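Local coordinates for Glyoxalase/bleomycin resistance protein/dioxygenase (Sphaerobacter thermophilus, PDB 4HC5) that belongs to the vicinal oxygen chelate superfamily and may act as a dioxygenase, although its substrate and reaction are not established, at residues A[16-21]-A[62-67]; A[26-31]-A[50-55]; A[79-84]-A[124-129]; A[100-105]-A[118-123]. All coordinates share one frame; numbering follows the deposited sequence.

Contact 1: residues A[16-21]-A[62-67]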
loop_
_atom_site.group_PDB
_atom_site.type_symbol
_atom_site.label_atom_id
_atom_site.label_comp_id
_atom_site.label_asym_id
_atom_site.label_seq_id
_atom_site.Cartn_x
_atom_site.Cartn_y
_atom_site.Cartn_z
ATOM N N SER A 16 -4.522 -2.697 3.983
ATOM C CA SER A 16 -4.777 -2.284 2.594
ATOM C C SER A 16 -3.982 -1.023 2.302
ATOM O O SER A 16 -3.676 -0.251 3.169
ATOM C CB SER A 16 -6.253 -2.029 2.323
ATOM O OG SER A 16 -6.880 -1.235 3.294
ATOM N N ALA A 17 -3.695 -0.874 1.000
ATOM C CA ALA A 17 -3.230 0.390 0.399
ATOM C C ALA A 17 -4.279 0.766 -0.675
ATOM O O ALA A 17 -5.096 -0.066 -1.055
ATOM C CB ALA A 17 -1.866 0.185 -0.230
ATOM N N THR A 18 -4.263 1.999 -1.081
ATOM C CA THR A 18 -5.276 2.536 -1.962
ATOM C C THR A 18 -4.688 3.020 -3.297
ATOM O O THR A 18 -3.609 3.639 -3.318
ATOM C CB THR A 18 -6.031 3.716 -1.275
ATOM O OG1 THR A 18 -6.537 3.281 -0.018
ATOM C CG2 THR A 18 -7.212 4.274 -2.091
ATOM N N ILE A 19 -5.454 2.714 -4.345
ATOM C CA ILE A 19 -5.144 3.349 -5.664
ATOM C C ILE A 19 -6.394 4.195 -6.012
ATOM O O ILE A 19 -7.454 4.010 -5.460
ATOM C CB ILE A 19 -4.792 2.362 -6.731
ATOM C CG1 ILE A 19 -5.953 1.397 -7.019
ATOM C CG2 ILE A 19 -3.507 1.586 -6.366
ATOM C CD1 ILE A 19 -5.801 0.533 -8.288
ATOM N N ILE A 20 -6.201 5.125 -6.894
ATOM C CA ILE A 20 -7.268 6.015 -7.385
ATOM C C ILE A 20 -7.633 5.600 -8.808
ATOM O O ILE A 20 -6.789 5.592 -9.687
ATOM C CB ILE A 20 -6.806 7.480 -7.276
ATOM C CG1 ILE A 20 -6.206 7.849 -5.901
ATOM C CG2 ILE A 20 -7.987 8.435 -7.595
ATOM C CD1 ILE A 20 -7.117 7.718 -4.697
ATOM N N VAL A 21 -8.926 5.379 -8.965
ATOM C CA VAL A 21 -9.517 4.967 -10.221
ATOM C C VAL A 21 -10.628 5.942 -10.619
ATOM O O VAL A 21 -11.098 6.702 -9.781
ATOM C CB VAL A 21 -10.030 3.505 -10.206
ATOM C CG1 VAL A 21 -8.846 2.536 -9.867
ATOM C CG2 VAL A 21 -11.219 3.312 -9.308
ATOM N N GLN A 62 -4.889 -6.121 1.054
ATOM C CA GLN A 62 -5.849 -5.748 0.004
ATOM C C GLN A 62 -5.428 -4.446 -0.667
ATOM O O GLN A 62 -4.596 -3.691 -0.135
ATOM C CB GLN A 62 -7.214 -5.631 0.636
ATOM C CG GLN A 62 -7.739 -6.896 1.297
ATOM C CD GLN A 62 -8.999 -6.690 2.128
ATOM O OE1 GLN A 62 -9.755 -5.724 1.943
ATOM N NE2 GLN A 62 -9.209 -7.598 3.087
ATOM N N VAL A 63 -6.018 -4.174 -1.818
ATOM C CA VAL A 63 -5.903 -2.878 -2.498
ATOM C C VAL A 63 -7.328 -2.286 -2.588
ATOM O O VAL A 63 -8.259 -2.936 -3.097
ATOM C CB VAL A 63 -5.318 -3.063 -3.913
ATOM C CG1 VAL A 63 -5.317 -1.726 -4.711
ATOM C CG2 VAL A 63 -3.913 -3.712 -3.830
ATOM N N ALA A 64 -7.478 -1.071 -2.024
ATOM C CA ALA A 64 -8.721 -0.334 -2.077
ATOM C C ALA A 64 -8.739 0.445 -3.455
ATOM O O ALA A 64 -7.733 1.023 -3.891
ATOM C CB ALA A 64 -8.826 0.641 -0.904
ATOM N N LEU A 65 -9.920 0.359 -4.061
ATOM C CA LEU A 65 -10.159 1.043 -5.355
ATOM C C LEU A 65 -10.926 2.312 -5.049
ATOM O O LEU A 65 -12.138 2.328 -5.005
ATOM C CB LEU A 65 -10.966 0.098 -6.249
ATOM C CG LEU A 65 -10.275 -1.280 -6.568
ATOM C CD1 LEU A 65 -11.151 -2.115 -7.490
ATOM C CD2 LEU A 65 -8.844 -1.071 -7.120
ATOM N N GLY A 66 -10.156 3.366 -4.770
ATOM C CA GLY A 66 -10.685 4.656 -4.348
ATOM C C GLY A 66 -11.026 5.571 -5.544
ATOM O O GLY A 66 -10.602 5.326 -6.664
ATOM N N LEU A 67 -11.795 6.609 -5.262
ATOM C CA LEU A 67 -12.146 7.632 -6.253
ATOM C C LEU A 67 -11.534 8.966 -5.889
ATOM O O LEU A 67 -11.393 9.234 -4.665
ATOM C CB LEU A 67 -13.662 7.818 -6.378
ATOM C CG LEU A 67 -14.455 6.649 -7.002
ATOM C CD1 LEU A 67 -15.945 6.826 -6.745
ATOM C CD2 LEU A 67 -14.133 6.472 -8.487
#
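Ile19 and Leu65 lie side by side and point the same way, with Ile19 CD1 3.6 Å from Leu65 CD2. In Ile19 the longer branch is set between the backbone N and the carbonyl carbon (chi1 62°), which carries CG1 over the neighbouring strand; CG1 also meets Val63 CG1, the methyl anti to that valine's backbone N, at 3.9 Å. Ile19 CG2 turns instead to Ile83 and Thr81 of the other sheet. Branched aliphatic residues suit this face, where Tyr31 of helix 24-34 packs on both Ile19 and Leu65. On the opposite face the pair at the middle is small, Thr18 beside Ala64. Thr18 OG1 sits 3.6 Å from the methyl CB of Ala64, and its hydroxyl is hydrogen-bonded to the carbonyl of Gly82 of the second subunit. Between the faces the two parallel strands alternate as donor and acceptor: Ile19 N reaches Ala64 O at 2.9 Å, nearly straight at 172°, and Gly66 N reaches Ile19 O at 2.9 Å. Past the strand end Val21 N holds Gly66 O at 2.8 Å. Five backbone bonds thus satisfy much of the buried polar backbone between the strands, which suits a face lined by Ala17, Ile19, Val63 and Leu65, while the other offers a hydroxyl to the dimer partner.

Contact 2: residues A[26-31]-A[50-55]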
loop_
_atom_site.group_PDB
_atom_site.type_symbol
_atom_site.label_atom_id
_atom_site.label_comp_id
_atom_site.label_asym_id
_atom_site.label_seq_id
_atom_site.Cartn_x
_atom_site.Cartn_y
_atom_site.Cartn_z
ATOM N N LYS A 26 -15.726 -0.516 -13.294
ATOM C CA LYS A 26 -14.789 -0.890 -14.359
ATOM C C LYS A 26 -13.473 -1.350 -13.758
ATOM O O LYS A 26 -12.851 -2.299 -14.254
ATOM C CB LYS A 26 -14.537 0.257 -15.311
ATOM C CG LYS A 26 -15.741 0.501 -16.201
ATOM C CD LYS A 26 -15.556 1.698 -17.049
ATOM C CE LYS A 26 -16.856 2.033 -17.782
ATOM N NZ LYS A 26 -16.809 1.469 -19.147
ATOM N N ALA A 27 -13.059 -0.698 -12.671
ATOM C CA ALA A 27 -11.816 -1.109 -11.998
ATOM C C ALA A 27 -11.933 -2.506 -11.420
ATOM O O ALA A 27 -11.051 -3.352 -11.585
ATOM C CB ALA A 27 -11.379 -0.086 -10.962
ATOM N N LEU A 28 -13.095 -2.810 -10.839
ATOM C CA LEU A 28 -13.340 -4.174 -10.344
ATOM C C LEU A 28 -13.197 -5.173 -11.487
ATOM O O LEU A 28 -12.587 -6.259 -11.302
ATOM C CB LEU A 28 -14.705 -4.314 -9.704
ATOM C CG LEU A 28 -14.835 -3.904 -8.245
ATOM C CD1 LEU A 28 -16.327 -3.888 -7.854
ATOM C CD2 LEU A 28 -14.068 -4.970 -7.399
ATOM N N ASP A 29 -13.794 -4.858 -12.633
ATOM C CA ASP A 29 -13.721 -5.817 -13.748
ATOM C C ASP A 29 -12.253 -6.106 -14.075
ATOM O O ASP A 29 -11.862 -7.229 -14.298
ATOM C CB ASP A 29 -14.447 -5.269 -14.954
ATOM C CG ASP A 29 -14.610 -6.260 -16.096
ATOM O OD1 ASP A 29 -14.741 -7.510 -15.923
ATOM O OD2 ASP A 29 -14.661 -5.713 -17.216
ATOM N N PHE A 30 -11.456 -5.063 -14.154
ATOM C CA PHE A 30 -10.071 -5.172 -14.518
ATOM C C PHE A 30 -9.288 -6.026 -13.468
ATOM O O PHE A 30 -8.583 -6.976 -13.776
ATOM C CB PHE A 30 -9.407 -3.828 -14.685
ATOM C CG PHE A 30 -7.951 -3.937 -15.037
ATOM C CD1 PHE A 30 -7.532 -4.227 -16.333
ATOM C CD2 PHE A 30 -6.987 -3.749 -14.090
ATOM C CE1 PHE A 30 -6.194 -4.273 -16.658
ATOM C CE2 PHE A 30 -5.671 -3.855 -14.393
ATOM C CZ PHE A 30 -5.265 -4.104 -15.679
ATOM N N TYR A 31 -9.351 -5.593 -12.217
ATOM C CA TYR A 31 -8.568 -6.258 -11.149
ATOM C C TYR A 31 -9.037 -7.699 -10.955
ATOM O O TYR A 31 -8.181 -8.546 -10.708
ATOM C CB TYR A 31 -8.573 -5.460 -9.806
ATOM C CG TYR A 31 -7.708 -4.240 -9.949
ATOM C CD1 TYR A 31 -6.358 -4.320 -9.646
ATOM C CD2 TYR A 31 -8.164 -3.067 -10.439
ATOM C CE1 TYR A 31 -5.476 -3.271 -9.881
ATOM C CE2 TYR A 31 -7.306 -1.973 -10.675
ATOM C CZ TYR A 31 -5.946 -2.075 -10.436
ATOM O OH TYR A 31 -5.048 -1.081 -10.703
ATOM N N ARG A 50 -18.390 4.282 -1.315
ATOM C CA ARG A 50 -18.559 2.867 -1.587
ATOM C C ARG A 50 -17.145 2.324 -1.455
ATOM O O ARG A 50 -16.283 2.554 -2.262
ATOM C CB ARG A 50 -19.122 2.625 -3.008
ATOM C CG ARG A 50 -19.309 1.157 -3.320
ATOM C CD ARG A 50 -19.636 0.993 -4.791
ATOM N NE ARG A 50 -19.641 -0.409 -5.206
ATOM C CZ ARG A 50 -19.661 -0.836 -6.458
ATOM N NH1 ARG A 50 -19.727 0.004 -7.491
ATOM N NH2 ARG A 50 -19.639 -2.136 -6.654
ATOM N N PHE A 51 -16.907 1.684 -0.332
ATOM C CA PHE A 51 -15.617 1.144 0.013
ATOM C C PHE A 51 -15.470 -0.221 -0.671
ATOM O O PHE A 51 -16.189 -1.152 -0.378
ATOM C CB PHE A 51 -15.359 1.043 1.521
ATOM C CG PHE A 51 -13.988 0.627 1.856
ATOM C CD1 PHE A 51 -12.899 1.463 1.611
ATOM C CD2 PHE A 51 -13.751 -0.601 2.438
ATOM C CE1 PHE A 51 -11.613 1.095 1.930
ATOM C CE2 PHE A 51 -12.479 -1.009 2.760
ATOM C CZ PHE A 51 -11.368 -0.137 2.535
ATOM N N VAL A 52 -14.493 -0.270 -1.635
ATOM C CA VAL A 52 -14.300 -1.444 -2.496
ATOM C C VAL A 52 -12.845 -1.831 -2.384
ATOM O O VAL A 52 -11.926 -1.011 -2.554
ATOM C CB VAL A 52 -14.669 -1.166 -3.983
ATOM C CG1 VAL A 52 -14.308 -2.366 -4.875
ATOM C CG2 VAL A 52 -16.140 -0.725 -4.143
ATOM N N THR A 53 -12.621 -3.126 -2.110
ATOM C CA THR A 53 -11.273 -3.653 -2.129
ATOM C C THR A 53 -11.180 -4.997 -2.884
ATOM O O THR A 53 -12.148 -5.740 -3.026
ATOM C CB THR A 53 -10.639 -3.892 -0.729
ATOM O OG1 THR A 53 -11.267 -5.017 -0.125
ATOM C CG2 THR A 53 -10.737 -2.688 0.227
ATOM N N VAL A 54 -9.952 -5.271 -3.346
ATOM C CA VAL A 54 -9.613 -6.485 -4.044
ATOM C C VAL A 54 -8.290 -7.045 -3.450
ATOM O O VAL A 54 -7.493 -6.340 -2.869
ATOM C CB VAL A 54 -9.433 -6.262 -5.581
ATOM C CG1 VAL A 54 -10.783 -6.002 -6.245
ATOM C CG2 VAL A 54 -8.439 -5.129 -5.876
ATOM N N VAL A 55 -8.124 -8.370 -3.581
ATOM C CA VAL A 55 -6.943 -9.009 -2.996
ATOM C C VAL A 55 -6.425 -10.106 -3.945
ATOM O O VAL A 55 -7.202 -10.810 -4.529
ATOM C CB VAL A 55 -7.255 -9.634 -1.595
ATOM C CG1 VAL A 55 -8.165 -10.872 -1.679
ATOM C CG2 VAL A 55 -6.000 -9.954 -0.804
#
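Helix 24-34 packs along strand 49-55 on one face of a mixed four-stranded sheet, Leu28 and Tyr31 on one side meeting Val52, Val54 and Arg50 on the other. The short helical and strand segments run almost parallel, 8° apart, with their axes 9.6 Å from each other, so side chains alone bridge the gap. Leu28 does most of this work. Its CD2 methyl lies 3.6 Å from Val52 CG1 and equally 3.6 Å from Val54 CG1, touching two valines spaced two residues apart on the same face of the strand. With CG anti to its carbonyl carbon and CD1 extended (chi2 170°), the leucine sets CD2 between the two valines and turns CD1 toward Arg50. That second methyl comes 3.9 Å from Arg50 NH2, the two side chains approaching from opposite directions; the charge of Arg50 is met by salt bridges to Glu25 and Asp42.

Strand 13-20, this helix and the three strands that follow make up the βαβββ module of the vicinal oxygen chelate fold, and the valines form part of the sheet face turned to the helix. Valine suits both the extended backbone and the apolar surface; Thr53, also beta-branched but pointing to the reverse face, uses its hydroxyl to bond Gln62. Val54 uses its second methyl on Tyr31, where CG2 is 3.9 Å from CB. Beyond that carbon the tyrosine ring leaves the strand: Phe30 CD2 rides 3.8 Å above one of its faces, offset toward the rim, and the buried hydroxyl is hydrogen-bonded to Asp122 OD2.

Contact 3: residues A[79-84]-A[124-129]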
loop_
_atom_site.group_PDB
_atom_site.type_symbol
_atom_site.label_atom_id
_atom_site.label_comp_id
_atom_site.label_asym_id
_atom_site.label_seq_id
_atom_site.Cartn_x
_atom_site.Cartn_y
_atom_site.Cartn_z
ATOM N N GLY A 79 -0.178 7.315 -13.000
ATOM C CA GLY A 79 1.142 7.488 -12.488
ATOM C C GLY A 79 1.633 6.339 -11.635
ATOM O O GLY A 79 0.983 5.367 -11.446
ATOM N N TYR A 80 2.840 6.505 -11.132
ATOM C CA TYR A 80 3.427 5.529 -10.218
ATOM C C TYR A 80 2.639 5.379 -8.967
ATOM O O TYR A 80 2.416 6.324 -8.314
ATOM C CB TYR A 80 4.834 5.952 -9.837
ATOM C CG TYR A 80 5.701 5.872 -10.990
ATOM C CD1 TYR A 80 6.014 4.658 -11.554
ATOM C CD2 TYR A 80 6.181 7.024 -11.583
ATOM C CE1 TYR A 80 6.815 4.588 -12.671
ATOM C CE2 TYR A 80 6.989 6.966 -12.691
ATOM C CZ TYR A 80 7.287 5.750 -13.229
ATOM O OH TYR A 80 8.077 5.723 -14.315
ATOM N N THR A 81 2.220 4.164 -8.657
ATOM C CA THR A 81 1.446 3.923 -7.462
ATOM C C THR A 81 2.326 3.751 -6.237
ATOM O O THR A 81 1.864 3.887 -5.165
ATOM C CB THR A 81 0.601 2.655 -7.567
ATOM O OG1 THR A 81 1.437 1.537 -7.803
ATOM C CG2 THR A 81 -0.432 2.768 -8.670
ATOM N N GLY A 82 3.569 3.408 -6.467
ATOM C CA GLY A 82 4.456 3.027 -5.335
ATOM C C GLY A 82 4.146 1.623 -4.851
ATOM O O GLY A 82 4.667 1.171 -3.839
ATOM N N ILE A 83 3.271 0.901 -5.541
ATOM C CA ILE A 83 2.892 -0.504 -5.196
ATOM C C ILE A 83 3.682 -1.432 -6.096
ATOM O O ILE A 83 3.667 -1.348 -7.322
ATOM C CB ILE A 83 1.390 -0.768 -5.287
ATOM C CG1 ILE A 83 0.653 0.068 -4.245
ATOM C CG2 ILE A 83 1.054 -2.259 -5.102
ATOM C CD1 ILE A 83 -0.873 0.149 -4.395
ATOM N N SER A 84 4.336 -2.395 -5.439
ATOM C CA SER A 84 5.044 -3.459 -6.144
ATOM C C SER A 84 4.294 -4.765 -5.869
ATOM O O SER A 84 3.806 -5.017 -4.749
ATOM C CB SER A 84 6.478 -3.596 -5.711
ATOM O OG SER A 84 7.218 -2.399 -5.941
ATOM N N ASP A 124 -6.599 3.131 -16.088
ATOM C CA ASP A 124 -6.465 4.546 -15.680
ATOM C C ASP A 124 -5.035 5.050 -15.719
ATOM O O ASP A 124 -4.772 6.182 -15.365
ATOM C CB ASP A 124 -7.047 4.805 -14.313
ATOM C CG ASP A 124 -8.573 4.908 -14.277
ATOM O OD1 ASP A 124 -9.142 5.734 -15.035
ATOM O OD2 ASP A 124 -9.185 4.128 -13.489
ATOM N N GLY A 125 -4.112 4.176 -16.101
ATOM C CA GLY A 125 -2.742 4.565 -16.130
ATOM C C GLY A 125 -1.972 4.442 -14.805
ATOM O O GLY A 125 -0.823 4.913 -14.700
ATOM N N ASN A 126 -2.624 3.810 -13.831
ATOM C CA ASN A 126 -1.856 3.488 -12.585
ATOM C C ASN A 126 -0.806 2.406 -12.884
ATOM O O ASN A 126 -1.159 1.346 -13.385
ATOM C CB ASN A 126 -2.808 2.967 -11.536
ATOM C CG ASN A 126 -3.825 4.025 -11.055
ATOM O OD1 ASN A 126 -3.418 5.145 -10.724
ATOM N ND2 ASN A 126 -5.113 3.676 -11.017
ATOM N N GLN A 127 0.420 2.731 -12.511
ATOM C CA GLN A 127 1.567 1.866 -12.802
ATOM C C GLN A 127 2.046 1.067 -11.576
ATOM O O GLN A 127 2.148 1.559 -10.454
ATOM C CB GLN A 127 2.743 2.665 -13.367
ATOM C CG GLN A 127 3.763 1.735 -14.078
ATOM C CD GLN A 127 4.876 2.512 -14.780
ATOM O OE1 GLN A 127 5.101 2.433 -16.018
ATOM N NE2 GLN A 127 5.597 3.216 -13.988
ATOM N N PHE A 128 2.245 -0.216 -11.893
ATOM C CA PHE A 128 2.763 -1.169 -10.852
ATOM C C PHE A 128 4.088 -1.713 -11.338
ATOM O O PHE A 128 4.282 -2.014 -12.530
ATOM C CB PHE A 128 1.777 -2.326 -10.663
ATOM C CG PHE A 128 0.426 -1.907 -10.208
ATOM C CD1 PHE A 128 0.135 -1.715 -8.909
ATOM C CD2 PHE A 128 -0.571 -1.612 -11.111
ATOM C CE1 PHE A 128 -1.104 -1.307 -8.488
ATOM C CE2 PHE A 128 -1.812 -1.155 -10.711
ATOM C CZ PHE A 128 -2.100 -1.050 -9.357
ATOM N N PHE A 129 4.955 -2.042 -10.373
ATOM C CA PHE A 129 6.203 -2.782 -10.601
ATOM C C PHE A 129 5.905 -4.246 -10.289
ATOM O O PHE A 129 5.367 -4.541 -9.218
ATOM C CB PHE A 129 7.265 -2.212 -9.689
ATOM C CG PHE A 129 8.672 -2.733 -9.916
ATOM C CD1 PHE A 129 9.208 -2.779 -11.204
ATOM C CD2 PHE A 129 9.515 -3.037 -8.852
ATOM C CE1 PHE A 129 10.520 -3.180 -11.374
ATOM C CE2 PHE A 129 10.821 -3.418 -9.037
ATOM C CZ PHE A 129 11.318 -3.469 -10.337
#
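Thr81 lays its CG2 methyl over one face of the Phe128 ring, 4.1 Å above the plane and toward the rim. The Thr81 side chain crosses that of Asn126 at about a right angle, with CG2 3.7 Å from Asn126 CB, while Ile83 runs alongside the phenylalanine, bringing CG2 to the ring edge in its plane and CB to 3.9 Å from Phe128 CD1. The hydroxyl of Thr81 is as busy as its methyl. Placed between the backbone N and the carbonyl carbon (chi1 59°), OG1 donates to Gln127 O at 2.7 Å and accepts from Ile83 N at 3.0 Å, the latter closing an ST turn. Gln127 O is gripped twice by one residue, since Thr81 N also donates to it, at 3.2 Å and in the carbonyl plane.

This local curl makes a beta bulge: the parallel register moves by two residues between Tyr80 and Ser84, and Gly82 takes the turn with positive phi, a conformation easy for glycine. Before the bulge, Gly79 O accepts from Gln127 N at 2.9 Å, and Gly79 N donates to Gly125 O from well above the carbonyl plane. Beyond it Phe129 N makes a weak bond to Ile83 O, and parallel pairing resumes with Ser84 and Phe129, where Ser84 OG comes to the edge of the Phe129 ring, 3.8 Å from CD2.

Within the chain, strand 79-87 is outermost and strand 126-132 separates it from strand 116-121, whose Phe120 meets the Phe128 ring. Thr81 and Ile83 pack on Ile19 of the other sheet, and Ser84 pairs antiparallel with a strand of the second subunit.

Contact 4: residues A[100-105]-A[118-123]. With GOL (glycerol), chain F.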
loop_
_atom_site.group_PDB
_atom_site.type_symbol
_atom_site.label_atom_id
_atom_site.label_comp_id
_atom_site.label_asym_id
_atom_site.label_seq_id
_atom_site.Cartn_x
_atom_site.Cartn_y
_atom_site.Cartn_z
ATOM N N ARG A 100 -4.529 -10.696 -22.556
ATOM C CA ARG A 100 -5.728 -10.171 -21.917
ATOM C C ARG A 100 -5.856 -8.657 -22.102
ATOM O O ARG A 100 -6.807 -8.038 -21.647
ATOM C CB ARG A 100 -5.819 -10.524 -20.447
ATOM C CG ARG A 100 -6.051 -11.977 -20.168
ATOM C CD ARG A 100 -6.118 -12.282 -18.695
ATOM N NE ARG A 100 -6.215 -13.689 -18.411
ATOM C CZ ARG A 100 -6.172 -14.214 -17.222
ATOM N NH1 ARG A 100 -6.270 -15.518 -17.107
ATOM N NH2 ARG A 100 -6.071 -13.429 -16.160
ATOM N N GLY A 101 -4.860 -8.104 -22.766
ATOM C CA GLY A 101 -4.839 -6.662 -23.144
ATOM C C GLY A 101 -4.145 -5.681 -22.239
ATOM O O GLY A 101 -4.253 -4.473 -22.391
ATOM N N VAL A 102 -3.374 -6.223 -21.306
ATOM C CA VAL A 102 -2.611 -5.346 -20.395
ATOM C C VAL A 102 -1.458 -4.734 -21.140
ATOM O O VAL A 102 -0.720 -5.374 -21.898
ATOM C CB VAL A 102 -2.111 -6.121 -19.151
ATOM C CG1 VAL A 102 -1.278 -5.267 -18.232
ATOM C CG2 VAL A 102 -3.348 -6.664 -18.363
ATOM N N THR A 103 -1.229 -3.487 -20.776
ATOM C CA THR A 103 -0.076 -2.673 -21.239
ATOM C C THR A 103 1.119 -2.790 -20.369
ATOM O O THR A 103 1.061 -2.343 -19.237
ATOM C CB THR A 103 -0.467 -1.148 -21.330
ATOM O OG1 THR A 103 -1.586 -1.030 -22.226
ATOM C CG2 THR A 103 0.643 -0.318 -21.869
ATOM N N PHE A 104 2.166 -3.396 -20.892
ATOM C CA PHE A 104 3.482 -3.470 -20.220
ATOM C C PHE A 104 4.435 -2.497 -20.872
ATOM O O PHE A 104 4.304 -2.165 -22.083
ATOM C CB PHE A 104 4.103 -4.843 -20.372
ATOM C CG PHE A 104 3.461 -5.901 -19.569
ATOM C CD1 PHE A 104 2.369 -6.634 -19.989
ATOM C CD2 PHE A 104 3.966 -6.173 -18.295
ATOM C CE1 PHE A 104 1.779 -7.547 -19.185
ATOM C CE2 PHE A 104 3.380 -7.132 -17.490
ATOM C CZ PHE A 104 2.270 -7.818 -17.927
ATOM N N THR A 105 5.424 -2.026 -20.122
ATOM C CA THR A 105 6.443 -1.148 -20.672
ATOM C C THR A 105 7.457 -1.889 -21.601
ATOM O O THR A 105 8.024 -1.292 -22.509
ATOM C CB THR A 105 7.175 -0.364 -19.593
ATOM O OG1 THR A 105 7.803 -1.261 -18.718
ATOM C CG2 THR A 105 6.214 0.541 -18.823
ATOM N N THR A 118 9.241 -6.180 -14.475
ATOM C CA THR A 118 8.782 -5.223 -15.471
ATOM C C THR A 118 7.722 -4.327 -14.866
ATOM O O THR A 118 7.423 -4.444 -13.688
ATOM C CB THR A 118 8.345 -5.904 -16.796
ATOM O OG1 THR A 118 8.107 -4.856 -17.777
ATOM C CG2 THR A 118 7.183 -6.859 -16.640
ATOM N N TRP A 119 7.132 -3.495 -15.673
ATOM C CA TRP A 119 6.052 -2.576 -15.235
ATOM C C TRP A 119 4.845 -2.695 -16.128
ATOM O O TRP A 119 4.956 -2.937 -17.342
ATOM C CB TRP A 119 6.497 -1.104 -15.335
ATOM C CG TRP A 119 7.645 -0.755 -14.386
ATOM C CD1 TRP A 119 7.554 -0.047 -13.176
ATOM C CD2 TRP A 119 9.081 -1.045 -14.553
ATOM N NE1 TRP A 119 8.767 0.101 -12.640
ATOM C CE2 TRP A 119 9.751 -0.445 -13.424
ATOM C CE3 TRP A 119 9.853 -1.716 -15.517
ATOM C CZ2 TRP A 119 11.149 -0.582 -13.233
ATOM C CZ3 TRP A 119 11.260 -1.783 -15.363
ATOM C CH2 TRP A 119 11.887 -1.253 -14.237
ATOM N N PHE A 120 3.685 -2.563 -15.524
ATOM C CA PHE A 120 2.439 -2.546 -16.255
ATOM C C PHE A 120 1.512 -1.522 -15.666
ATOM O O PHE A 120 1.676 -1.045 -14.528
ATOM C CB PHE A 120 1.798 -3.914 -16.370
ATOM C CG PHE A 120 1.119 -4.354 -15.112
ATOM C CD1 PHE A 120 -0.195 -4.056 -14.886
ATOM C CD2 PHE A 120 1.801 -5.141 -14.187
ATOM C CE1 PHE A 120 -0.818 -4.470 -13.731
ATOM C CE2 PHE A 120 1.163 -5.535 -13.027
ATOM C CZ PHE A 120 -0.129 -5.214 -12.815
ATOM N N SER A 121 0.511 -1.173 -16.424
ATOM C CA SER A 121 -0.530 -0.238 -15.987
ATOM C C SER A 121 -1.928 -0.777 -16.100
ATOM O O SER A 121 -2.235 -1.698 -16.847
ATOM C CB SER A 121 -0.481 1.049 -16.817
ATOM O OG SER A 121 0.768 1.741 -16.696
ATOM N N ASP A 122 -2.784 -0.181 -15.237
ATOM C CA ASP A 122 -4.222 -0.450 -15.298
ATOM C C ASP A 122 -4.849 0.503 -16.376
ATOM O O ASP A 122 -4.166 1.349 -16.941
ATOM C CB ASP A 122 -4.898 -0.390 -13.929
ATOM C CG ASP A 122 -5.133 0.995 -13.398
ATOM O OD1 ASP A 122 -4.857 1.990 -14.034
ATOM O OD2 ASP A 122 -5.654 1.007 -12.229
ATOM N N PRO A 123 -6.177 0.409 -16.564
ATOM C CA PRO A 123 -6.792 1.272 -17.603
ATOM C C PRO A 123 -6.718 2.760 -17.344
ATOM O O PRO A 123 -6.885 3.554 -18.248
ATOM C CB PRO A 123 -8.237 0.785 -17.620
ATOM C CG PRO A 123 -8.073 -0.667 -17.259
ATOM C CD PRO A 123 -7.070 -0.668 -16.133
HETATM C C1 GOL F . -6.487 -0.714 -20.795
HETATM O O1 GOL F . -5.923 0.511 -21.324
HETATM C C2 GOL F . -5.385 -1.750 -20.468
HETATM O O2 GOL F . -6.037 -2.908 -19.976
HETATM C C3 GOL F . -4.464 -1.365 -19.336
HETATM O O3 GOL F . -3.282 -2.140 -19.199
#
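Glycerol O3 is gripped between Thr103 N, which donates to it at 2.9 Å and an almost straight 170°, and Ser121 O, to which it donates at 2.6 Å. The molecule, probably from the crystallisation liquor, thus bridges the two arms of the beta hairpin 103-110/116-121 where they part. Farther in, the backbones bond directly: Ser121 N donates to Thr103 O at 3.1 Å, and Thr105 N to Trp119 O at 3.0 Å. Just before the strand, Gly101 ends helix 90-99 in a Schellman motif, its positive phi suiting a glycine.

Between the two direct bonds, Phe104 and Phe120 form a non-hydrogen-bonded pair and lie side by side. Phe104 has CG anti to its carbonyl carbon (chi1 -72°), which lays its ring face against Phe120 CB, 3.9 Å from the centroid, a CH-pi contact. The rings themselves meet obliquely, planes 54° apart. Val102 extends this apolar patch with CG1 3.7 Å from Phe120 CD1, and Leu97 of helix 90-99 packs on both Val102 and Phe104. Thr118 divides its roles: OG1 bonds to the carbonyl of Lys106, while CG2 lies 3.7 Å from Phe104 CD2, the two side chains crossing at about a right angle.

Overall arrangement
Contacts 1 and 2 are buried and share one sheet, strands 62-66 and 49-55 being neighbours in it; contact 2 is nested in the chain loop that contact 1 closes. Contacts 3 and 4 repeat this nesting in the second sheet, but both are only partly buried. Contacts 1 and 3 each pair in parallel the strands that come first and last in chain order within their sheet, yet the regular bonding of 16-21 with 62-67 contrasts with the bulge in 79-84; both touch the second subunit. Contact 2 relies on mostly aliphatic packing without hydrogen bonds, whereas contact 4 mixes hairpin bonds, aromatic packing and a glycerol. The halves meet through Asn126 bonding to Ile20, Tyr31 bonding to Asp122, and Ile19 packing on Ile83.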